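Local coordinates for protein oxalate oxidase 1 (Hordeum vulgare, PDB 2ET1) that oxidises oxalate with molecular oxygen to carbon dioxide and hydrogen peroxide at a manganese centre, releasing the peroxide into the plant cell wall space, at residues N85-H90 with M136-N141. Sequence-based numbering, arbitrary orientation.
Sequences NPPHIH and MHFQFN. With MN (manganese (II) ion), chain B; GLV (glyoxylic acid), chain C.
His88 and His137 meet at the manganese ion, His88 NE2 lying only 3.0 Å from His137 NE2 because both bind the metal, with ring planes inclined at 51°. Strand pairing puts both side chains on one face, and chi1 angles near +60° (66° and 60°) turn each imidazole so that its NE2 reaches manganese. His90 NE2 binds manganese at 2.2 Å, and Glu95 completes the protein ligands of this cupin site. Behind His88, its ND1 donates to Pro86 O, which lies in the ring plane and fixes the ring's rotation; Leu135 O and Gly159 O take the corresponding N-H groups of His137 and His90.

The strands pair through reciprocal backbone bonds at Asn85 with Gln139 and at His88 with His137, a beta bulge between them shifting the register by one. Away from the metal the fit is close and apolar, side chain directly on side chain: Pro87 CB rests 3.9 Å from Met136 SD, Pro87 CD packs on Phe138 CB, and a second subunit covers Met136 and Phe138.

The metal side is polar and just as buried, but here glyoxylate and a water carry part of the contact. Asn85 and Gln139 run side by side, and Asn85 ND2 donates to Gln139 OE1 at 3.0 Å, in the carbonyl plane, and weakly to glyoxylate O2. Gln139 NE2 in turn donates to a metal-bound water that itself donates to O2. Were Asn85 an alanine, Gln139 OE1 would probably lose this donor, leaving its amide less firmly fixed by the water alone, and glyoxylate O2 would lose its weak bond.

With glyoxylate O3 on manganese and O2 accepting from the water and, weakly, from Asn85, both carboxylate oxygens have partners, consistent with how oxalate, which Asn85 and His90 also bind, might be oriented for oxidation.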
loop_
_atom_site.group_PDB
_atom_site.type_symbol
_atom_site.label_atom_id
_atom_site.label_comp_id
_atom_site.label_asym_id
_atom_site.label_seq_id
_atom_site.Cartn_x
_atom_site.Cartn_y
_atom_site.Cartn_z
ATOM N N ASN A 85 -28.501 -4.529 -14.644
ATOM C CA ASN A 85 -27.068 -4.792 -14.608
ATOM C C ASN A 85 -26.929 -5.907 -13.560
ATOM O O ASN A 85 -27.075 -5.651 -12.357
ATOM C CB ASN A 85 -26.310 -3.516 -14.214
ATOM C CG ASN A 85 -24.810 -3.592 -14.484
ATOM O OD1 ASN A 85 -24.345 -4.397 -15.297
ATOM N ND2 ASN A 85 -24.045 -2.726 -13.810
ATOM N N PRO A 86 -26.728 -7.164 -14.016
ATOM C CA PRO A 86 -26.924 -8.339 -13.152
ATOM C C PRO A 86 -25.895 -8.476 -12.027
ATOM O O PRO A 86 -24.830 -7.870 -12.093
ATOM C CB PRO A 86 -26.803 -9.522 -14.135
ATOM C CG PRO A 86 -25.938 -9.016 -15.234
ATOM C CD PRO A 86 -26.303 -7.549 -15.381
ATOM N N PRO A 87 -26.217 -9.272 -10.986
ATOM C CA PRO A 87 -25.274 -9.536 -9.887
ATOM C C PRO A 87 -23.835 -9.732 -10.376
ATOM O O PRO A 87 -23.555 -10.673 -11.142
ATOM C CB PRO A 87 -25.819 -10.820 -9.284
ATOM C CG PRO A 87 -27.313 -10.643 -9.430
ATOM C CD PRO A 87 -27.496 -9.983 -10.780
ATOM N N HIS A 88 -22.944 -8.831 -9.955
ATOM C CA HIS A 88 -21.542 -8.847 -10.385
ATOM C C HIS A 88 -20.607 -8.410 -9.254
ATOM O O HIS A 88 -21.073 -7.909 -8.225
ATOM C CB HIS A 88 -21.333 -7.990 -11.667
ATOM C CG HIS A 88 -21.558 -6.509 -11.491
ATOM N ND1 HIS A 88 -22.817 -5.943 -11.443
ATOM C CD2 HIS A 88 -20.680 -5.478 -11.394
ATOM C CE1 HIS A 88 -22.701 -4.631 -11.298
ATOM N NE2 HIS A 88 -21.417 -4.322 -11.285
ATOM N N ILE A 89 -19.296 -8.576 -9.478
ATOM C CA ILE A 89 -18.215 -8.285 -8.512
ATOM C C ILE A 89 -17.056 -7.581 -9.225
ATOM O O ILE A 89 -16.764 -7.884 -10.385
ATOM C CB ILE A 89 -17.716 -9.602 -7.870
ATOM C CG1 ILE A 89 -18.816 -10.133 -6.941
ATOM C CG2 ILE A 89 -16.368 -9.411 -7.136
ATOM C CD1 ILE A 89 -18.550 -11.422 -6.275
ATOM N N HIS A 90 -16.422 -6.628 -8.537
ATOM C CA HIS A 90 -15.158 -6.028 -9.005
ATOM C C HIS A 90 -14.029 -6.558 -8.131
ATOM O O HIS A 90 -13.959 -6.228 -6.938
ATOM C CB HIS A 90 -15.240 -4.489 -8.944
ATOM C CG HIS A 90 -16.406 -3.940 -9.704
ATOM N ND1 HIS A 90 -16.487 -4.016 -11.081
ATOM C CD2 HIS A 90 -17.565 -3.372 -9.285
ATOM C CE1 HIS A 90 -17.649 -3.513 -11.479
ATOM N NE2 HIS A 90 -18.321 -3.115 -10.409
ATOM N N MET A 136 -20.668 -8.689 -4.025
ATOM C CA MET A 136 -21.694 -8.860 -5.070
ATOM C C MET A 136 -22.758 -7.734 -4.999
ATOM O O MET A 136 -23.162 -7.318 -3.904
ATOM C CB MET A 136 -22.380 -10.235 -4.947
ATOM C CG MET A 136 -23.154 -10.652 -6.215
ATOM S SD MET A 136 -24.020 -12.242 -6.072
ATOM C CE MET A 136 -22.676 -13.348 -5.618
ATOM N N HIS A 137 -23.173 -7.223 -6.164
ATOM C CA HIS A 137 -24.162 -6.120 -6.236
ATOM C C HIS A 137 -24.870 -6.107 -7.598
ATOM O O HIS A 137 -24.409 -6.750 -8.547
ATOM C CB HIS A 137 -23.480 -4.763 -5.943
ATOM C CG HIS A 137 -22.373 -4.415 -6.900
ATOM N ND1 HIS A 137 -21.175 -5.100 -6.934
ATOM C CD2 HIS A 137 -22.269 -3.433 -7.832
ATOM C CE1 HIS A 137 -20.388 -4.567 -7.850
ATOM N NE2 HIS A 137 -21.021 -3.550 -8.407
ATOM N N PHE A 138 -25.990 -5.391 -7.684
ATOM C CA PHE A 138 -26.790 -5.336 -8.922
ATOM C C PHE A 138 -27.602 -4.029 -8.997
ATOM O O PHE A 138 -27.759 -3.321 -7.989
ATOM C CB PHE A 138 -27.760 -6.540 -9.005
ATOM C CG PHE A 138 -28.809 -6.565 -7.909
ATOM C CD1 PHE A 138 -30.010 -5.857 -8.054
ATOM C CD2 PHE A 138 -28.589 -7.302 -6.739
ATOM C CE1 PHE A 138 -30.990 -5.872 -7.033
ATOM C CE2 PHE A 138 -29.562 -7.324 -5.711
ATOM C CZ PHE A 138 -30.750 -6.592 -5.864
ATOM N N GLN A 139 -28.111 -3.722 -10.192
ATOM C CA GLN A 139 -29.082 -2.623 -10.386
ATOM C C GLN A 139 -30.222 -3.093 -11.291
ATOM O O GLN A 139 -30.020 -3.938 -12.170
ATOM C CB GLN A 139 -28.437 -1.353 -10.982
ATOM C CG GLN A 139 -27.341 -0.722 -10.118
ATOM C CD GLN A 139 -25.957 -1.286 -10.406
ATOM O OE1 GLN A 139 -25.704 -1.834 -11.487
ATOM N NE2 GLN A 139 -25.043 -1.116 -9.458
ATOM N N PHE A 140 -31.418 -2.557 -11.061
ATOM C CA PHE A 140 -32.620 -2.967 -11.805
ATOM C C PHE A 140 -33.492 -1.727 -12.044
ATOM O O PHE A 140 -33.824 -1.007 -11.089
ATOM C CB PHE A 140 -33.365 -4.034 -10.980
ATOM C CG PHE A 140 -34.606 -4.605 -11.647
ATOM C CD1 PHE A 140 -34.506 -5.554 -12.657
ATOM C CD2 PHE A 140 -35.867 -4.240 -11.205
ATOM C CE1 PHE A 140 -35.647 -6.100 -13.252
ATOM C CE2 PHE A 140 -37.027 -4.782 -11.802
ATOM C CZ PHE A 140 -36.907 -5.709 -12.821
ATOM N N ASN A 141 -33.822 -1.453 -13.312
ATOM C CA ASN A 141 -34.593 -0.251 -13.675
ATOM C C ASN A 141 -36.081 -0.444 -13.366
ATOM O O ASN A 141 -36.787 -1.164 -14.095
ATOM C CB ASN A 141 -34.372 0.119 -15.164
ATOM C CG ASN A 141 -35.042 1.433 -15.558
ATOM O OD1 ASN A 141 -35.700 2.071 -14.736
ATOM N ND2 ASN A 141 -34.873 1.841 -16.827
HETATM MN MN MN B . -20.434 -2.391 -10.322
HETATM C C1 GLV C . -20.113 -0.823 -14.584
HETATM O O1 GLV C . -18.796 -1.376 -14.643
HETATM C C2 GLV C . -20.719 -1.144 -13.254
HETATM O O2 GLV C . -21.948 -0.936 -13.066
HETATM O O3 GLV C . -19.956 -1.582 -12.371
HETATM O O HOH W 1 -22.346 -1.187 -10.467
#